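Local coordinates for Anapc5 protein (Xenopus laevis, PDB 5BPZ) that is a subunit of the anaphase-promoting complex, the ubiquitin ligase that drives cell-cycle progression, represented here by its all-helical N-terminal domain, at residues E102-A114 against M137-V149. Residues are numbered along the deposited sequence; the frame is centred on the assembly and turned at random.
Sequences ELKDMEQFFDDLA and MILAYNKLSFSQV
Tyr141 lays one face of its phenol ring over the ring of Phe110 in a parallel, slightly offset stack, the centre of an apolar interface in the all-helical N-terminal domain of Apc5. The two ring planes differ by only 2° and their centroids lie 3.8 Å apart, so nearly every ring carbon has a partner, the closest pair being Phe110 CD2 and Tyr141 CE1. Phe110 CB also sits over the Tyr141 face, a CH-pi contact. With chi1 at 177° the Tyr141 side chain swings off opposite its own backbone nitrogen, toward helix 103-114; the axes of 103-114 and 137-142 come within 11.1 Å. Those axes run closer to antiparallel than to perpendicular, at 138°. The phenol oxygen rests on the CA, CB and CG of Glu107, with Tyr141 OH 3.4 Å from Glu107 CG.

Around the stack, aliphatic groups meet the ring edges. Ile138 CD1 reaches the Phe110 edge, 3.7 Å from Phe110 CD1, and also touches Leu113 CD2, while Met106 CE approaches the edge of Tyr141. Phe109 CD2 sits above the opposite face of Phe110, displaced toward the rim, and Leu38 of helix 32-46 also packs on Phe110, which like Tyr141 is buried.

After an inverse gamma turn centred on Lys143, the chain starts helix 146-164 with Ser145 as N-cap; its OG accepts a weak bond from Gln148 N. This second helix takes up the N-terminal end of helix 103-114, where the two branches of Leu103 divide: CD2 meets Phe146 CZ at 3.9 Å, and CD1 meets Val149 CG1 at 3.7 Å. Met106 bends at its last torsion, and its CE methyl lies 4.1 Å from Val149 CG1 and 3.6 Å from the backbone Val149 O.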
loop_
_atom_site.group_PDB
_atom_site.type_symbol
_atom_site.label_atom_id
_atom_site.label_comp_id
_atom_site.label_asym_id
_atom_site.label_seq_id
_atom_site.Cartn_x
_atom_site.Cartn_y
_atom_site.Cartn_z
ATOM N N GLU A 102 9.842 -10.215 -8.169
ATOM C CA GLU A 102 10.481 -9.561 -9.321
ATOM C C GLU A 102 9.725 -8.269 -9.657
ATOM O O GLU A 102 8.668 -8.029 -9.074
ATOM C CB GLU A 102 10.511 -10.504 -10.542
ATOM C CG GLU A 102 11.460 -11.682 -10.415
ATOM C CD GLU A 102 12.912 -11.391 -10.744
ATOM O OE1 GLU A 102 13.626 -10.841 -9.874
ATOM O OE2 GLU A 102 13.346 -11.753 -11.862
ATOM N N LEU A 103 10.258 -7.440 -10.588
ATOM C CA LEU A 103 9.630 -6.182 -11.010
ATOM C C LEU A 103 8.178 -6.403 -11.445
ATOM O O LEU A 103 7.318 -5.618 -11.058
ATOM C CB LEU A 103 10.455 -5.475 -12.111
ATOM C CG LEU A 103 9.792 -4.310 -12.890
ATOM C CD1 LEU A 103 9.450 -3.123 -11.978
ATOM C CD2 LEU A 103 10.668 -3.854 -14.029
ATOM N N LYS A 104 7.908 -7.504 -12.191
ATOM C CA LYS A 104 6.572 -7.900 -12.666
ATOM C C LYS A 104 5.522 -7.982 -11.546
ATOM O O LYS A 104 4.354 -7.691 -11.795
ATOM C CB LYS A 104 6.621 -9.218 -13.472
ATOM C CG LYS A 104 7.147 -10.437 -12.705
ATOM C CD LYS A 104 7.012 -11.725 -13.507
ATOM C CE LYS A 104 7.525 -12.931 -12.755
ATOM N NZ LYS A 104 6.567 -13.396 -11.716
ATOM N N ASP A 105 5.946 -8.365 -10.321
ATOM C CA ASP A 105 5.069 -8.497 -9.156
ATOM C C ASP A 105 4.527 -7.155 -8.680
ATOM O O ASP A 105 3.389 -7.098 -8.214
ATOM C CB ASP A 105 5.755 -9.283 -8.030
ATOM C CG ASP A 105 6.030 -10.727 -8.409
ATOM O OD1 ASP A 105 5.065 -11.446 -8.763
ATOM O OD2 ASP A 105 7.206 -11.135 -8.371
ATOM N N MET A 106 5.324 -6.072 -8.836
ATOM C CA MET A 106 4.905 -4.713 -8.498
ATOM C C MET A 106 3.933 -4.212 -9.573
ATOM O O MET A 106 2.900 -3.649 -9.230
ATOM C CB MET A 106 6.117 -3.773 -8.352
ATOM C CG MET A 106 5.755 -2.402 -7.781
ATOM S SD MET A 106 7.092 -1.181 -7.776
ATOM C CE MET A 106 7.323 -0.929 -9.587
ATOM N N GLU A 107 4.247 -4.468 -10.866
ATOM C CA GLU A 107 3.429 -4.103 -12.035
ATOM C C GLU A 107 2.065 -4.808 -11.997
ATOM O O GLU A 107 1.049 -4.194 -12.332
ATOM C CB GLU A 107 4.159 -4.446 -13.350
ATOM C CG GLU A 107 5.548 -3.839 -13.482
ATOM C CD GLU A 107 6.278 -4.180 -14.765
ATOM O OE1 GLU A 107 6.480 -5.386 -15.038
ATOM O OE2 GLU A 107 6.683 -3.237 -15.481
ATOM N N GLN A 108 2.051 -6.093 -11.584
ATOM C CA GLN A 108 0.845 -6.910 -11.451
ATOM C C GLN A 108 -0.034 -6.395 -10.306
ATOM O O GLN A 108 -1.255 -6.481 -10.406
ATOM C CB GLN A 108 1.208 -8.385 -11.242
ATOM C CG GLN A 108 0.043 -9.355 -11.442
ATOM C CD GLN A 108 0.408 -10.778 -11.097
ATOM O OE1 GLN A 108 1.415 -11.052 -10.428
ATOM N NE2 GLN A 108 -0.416 -11.719 -11.535
ATOM N N PHE A 109 0.579 -5.862 -9.228
ATOM C CA PHE A 109 -0.172 -5.284 -8.108
ATOM C C PHE A 109 -0.950 -4.054 -8.593
ATOM O O PHE A 109 -2.120 -3.896 -8.245
ATOM C CB PHE A 109 0.737 -4.925 -6.908
ATOM C CG PHE A 109 0.047 -4.039 -5.882
ATOM C CD1 PHE A 109 -0.961 -4.544 -5.067
ATOM C CD2 PHE A 109 0.354 -2.685 -5.790
ATOM C CE1 PHE A 109 -1.632 -3.717 -4.160
ATOM C CE2 PHE A 109 -0.314 -1.860 -4.877
ATOM C CZ PHE A 109 -1.304 -2.382 -4.070
ATOM N N PHE A 110 -0.288 -3.192 -9.388
ATOM C CA PHE A 110 -0.876 -1.980 -9.956
ATOM C C PHE A 110 -2.016 -2.285 -10.926
ATOM O O PHE A 110 -3.034 -1.589 -10.883
ATOM C CB PHE A 110 0.202 -1.087 -10.597
ATOM C CG PHE A 110 0.888 -0.179 -9.601
ATOM C CD1 PHE A 110 0.298 1.015 -9.203
ATOM C CD2 PHE A 110 2.116 -0.525 -9.051
ATOM C CE1 PHE A 110 0.926 1.848 -8.271
ATOM C CE2 PHE A 110 2.749 0.314 -8.127
ATOM C CZ PHE A 110 2.147 1.490 -7.738
ATOM N N ASP A 111 -1.862 -3.340 -11.766
ATOM C CA ASP A 111 -2.875 -3.790 -12.735
ATOM C C ASP A 111 -4.125 -4.291 -12.001
ATOM O O ASP A 111 -5.233 -3.844 -12.302
ATOM C CB ASP A 111 -2.319 -4.914 -13.646
ATOM C CG ASP A 111 -1.211 -4.538 -14.624
ATOM O OD1 ASP A 111 -0.770 -3.367 -14.609
ATOM O OD2 ASP A 111 -0.763 -5.427 -15.381
ATOM N N ASP A 112 -3.933 -5.207 -11.025
ATOM C CA ASP A 112 -4.999 -5.793 -10.206
ATOM C C ASP A 112 -5.733 -4.750 -9.362
ATOM O O ASP A 112 -6.950 -4.839 -9.221
ATOM C CB ASP A 112 -4.446 -6.925 -9.315
ATOM C CG ASP A 112 -4.004 -8.180 -10.059
ATOM O OD1 ASP A 112 -4.327 -8.310 -11.263
ATOM O OD2 ASP A 112 -3.343 -9.037 -9.434
ATOM N N LEU A 113 -4.996 -3.760 -8.819
ATOM C CA LEU A 113 -5.541 -2.668 -8.006
ATOM C C LEU A 113 -6.438 -1.748 -8.846
ATOM O O LEU A 113 -7.475 -1.299 -8.352
ATOM C CB LEU A 113 -4.398 -1.867 -7.364
ATOM C CG LEU A 113 -4.750 -0.771 -6.365
ATOM C CD1 LEU A 113 -5.118 -1.347 -4.996
ATOM C CD2 LEU A 113 -3.607 0.173 -6.211
ATOM N N ALA A 114 -6.037 -1.480 -10.108
ATOM C CA ALA A 114 -6.773 -0.629 -11.036
ATOM C C ALA A 114 -8.111 -1.266 -11.461
ATOM O O ALA A 114 -9.090 -0.548 -11.668
ATOM C CB ALA A 114 -5.913 -0.320 -12.247
ATOM N N MET A 137 -2.500 7.914 -7.731
ATOM C CA MET A 137 -1.393 6.946 -7.664
ATOM C C MET A 137 -1.262 6.164 -8.973
ATOM O O MET A 137 -0.147 6.030 -9.475
ATOM C CB MET A 137 -1.512 5.984 -6.472
ATOM C CG MET A 137 -1.106 6.602 -5.141
ATOM S SD MET A 137 0.627 7.148 -5.089
ATOM C CE MET A 137 0.382 8.966 -5.080
ATOM N N ILE A 138 -2.401 5.651 -9.523
ATOM C CA ILE A 138 -2.437 4.886 -10.775
ATOM C C ILE A 138 -2.038 5.782 -11.959
ATOM O O ILE A 138 -1.323 5.314 -12.845
ATOM C CB ILE A 138 -3.789 4.116 -10.999
ATOM C CG1 ILE A 138 -4.153 3.174 -9.813
ATOM C CG2 ILE A 138 -3.827 3.352 -12.345
ATOM C CD1 ILE A 138 -3.236 1.923 -9.555
ATOM N N LEU A 139 -2.467 7.067 -11.961
ATOM C CA LEU A 139 -2.107 8.014 -13.022
ATOM C C LEU A 139 -0.614 8.331 -12.983
ATOM O O LEU A 139 0.049 8.177 -14.008
ATOM C CB LEU A 139 -2.921 9.316 -12.961
ATOM C CG LEU A 139 -4.369 9.290 -13.458
ATOM C CD1 LEU A 139 -5.062 10.599 -13.131
ATOM C CD2 LEU A 139 -4.454 9.032 -14.960
ATOM N N ALA A 140 -0.074 8.735 -11.801
ATOM C CA ALA A 140 1.352 9.048 -11.635
ATOM C C ALA A 140 2.224 7.828 -11.924
ATOM O O ALA A 140 3.323 7.993 -12.464
ATOM C CB ALA A 140 1.633 9.591 -10.245
ATOM N N TYR A 141 1.712 6.606 -11.626
ATOM C CA TYR A 141 2.394 5.348 -11.926
ATOM C C TYR A 141 2.506 5.146 -13.433
ATOM O O TYR A 141 3.595 4.838 -13.903
ATOM C CB TYR A 141 1.700 4.126 -11.282
ATOM C CG TYR A 141 2.360 2.804 -11.638
ATOM C CD1 TYR A 141 3.569 2.427 -11.056
ATOM C CD2 TYR A 141 1.792 1.947 -12.577
ATOM C CE1 TYR A 141 4.198 1.231 -11.403
ATOM C CE2 TYR A 141 2.406 0.743 -12.923
ATOM C CZ TYR A 141 3.605 0.385 -12.326
ATOM O OH TYR A 141 4.220 -0.798 -12.654
ATOM N N ASN A 142 1.384 5.287 -14.176
ATOM C CA ASN A 142 1.308 5.105 -15.633
ATOM C C ASN A 142 2.136 6.125 -16.426
ATOM O O ASN A 142 2.653 5.782 -17.489
ATOM C CB ASN A 142 -0.153 5.084 -16.117
ATOM C CG ASN A 142 -0.969 3.890 -15.664
ATOM O OD1 ASN A 142 -0.536 2.733 -15.709
ATOM N ND2 ASN A 142 -2.210 4.145 -15.283
ATOM N N LYS A 143 2.273 7.369 -15.915
ATOM C CA LYS A 143 3.095 8.412 -16.546
ATOM C C LYS A 143 4.528 8.185 -16.047
ATOM O O LYS A 143 5.195 9.089 -15.532
ATOM C CB LYS A 143 2.562 9.812 -16.195
ATOM C CG LYS A 143 1.419 10.252 -17.106
ATOM C CD LYS A 143 0.156 10.586 -16.323
ATOM C CE LYS A 143 -1.088 10.002 -16.952
ATOM N NZ LYS A 143 -1.212 8.541 -16.701
ATOM N N LEU A 144 4.974 6.930 -16.203
ATOM C CA LEU A 144 6.215 6.387 -15.700
ATOM C C LEU A 144 7.488 6.957 -16.336
ATOM O O LEU A 144 7.793 8.135 -16.184
ATOM C CB LEU A 144 6.226 4.833 -15.730
ATOM C CG LEU A 144 5.813 4.045 -16.987
ATOM C CD1 LEU A 144 6.872 3.007 -17.337
ATOM C CD2 LEU A 144 4.543 3.277 -16.734
ATOM N N SER A 145 8.234 6.079 -16.986
ATOM C CA SER A 145 9.547 6.122 -17.610
ATOM C C SER A 145 10.037 4.815 -17.032
ATOM O O SER A 145 9.994 4.647 -15.804
ATOM C CB SER A 145 10.387 7.303 -17.117
ATOM O OG SER A 145 11.760 6.999 -16.959
ATOM N N PHE A 146 10.371 3.844 -17.898
ATOM C CA PHE A 146 10.814 2.518 -17.463
ATOM C C PHE A 146 11.930 2.581 -16.414
ATOM O O PHE A 146 11.944 1.752 -15.502
ATOM C CB PHE A 146 11.194 1.628 -18.654
ATOM C CG PHE A 146 11.278 0.159 -18.310
ATOM C CD1 PHE A 146 10.130 -0.574 -18.028
ATOM C CD2 PHE A 146 12.508 -0.486 -18.243
ATOM C CE1 PHE A 146 10.214 -1.925 -17.677
ATOM C CE2 PHE A 146 12.589 -1.841 -17.913
ATOM C CZ PHE A 146 11.442 -2.551 -17.631
ATOM N N SER A 147 12.820 3.600 -16.525
ATOM C CA SER A 147 13.917 3.898 -15.593
ATOM C C SER A 147 13.329 4.182 -14.211
ATOM O O SER A 147 13.734 3.550 -13.241
ATOM C CB SER A 147 14.703 5.118 -16.072
ATOM O OG SER A 147 15.564 5.627 -15.066
ATOM N N GLN A 148 12.336 5.100 -14.152
ATOM C CA GLN A 148 11.645 5.519 -12.935
ATOM C C GLN A 148 10.886 4.368 -12.260
ATOM O O GLN A 148 10.891 4.286 -11.025
ATOM C CB GLN A 148 10.736 6.724 -13.214
ATOM C CG GLN A 148 11.486 8.025 -13.515
ATOM C CD GLN A 148 10.563 9.222 -13.606
ATOM O OE1 GLN A 148 9.688 9.311 -14.473
ATOM N NE2 GLN A 148 10.755 10.189 -12.721
ATOM N N VAL A 149 10.278 3.457 -13.067
ATOM C CA VAL A 149 9.555 2.273 -12.568
ATOM C C VAL A 149 10.535 1.266 -11.964
ATOM O O VAL A 149 10.266 0.724 -10.887
ATOM C CB VAL A 149 8.600 1.659 -13.633
ATOM C CG1 VAL A 149 8.389 0.158 -13.435
ATOM C CG2 VAL A 149 7.262 2.376 -13.630
#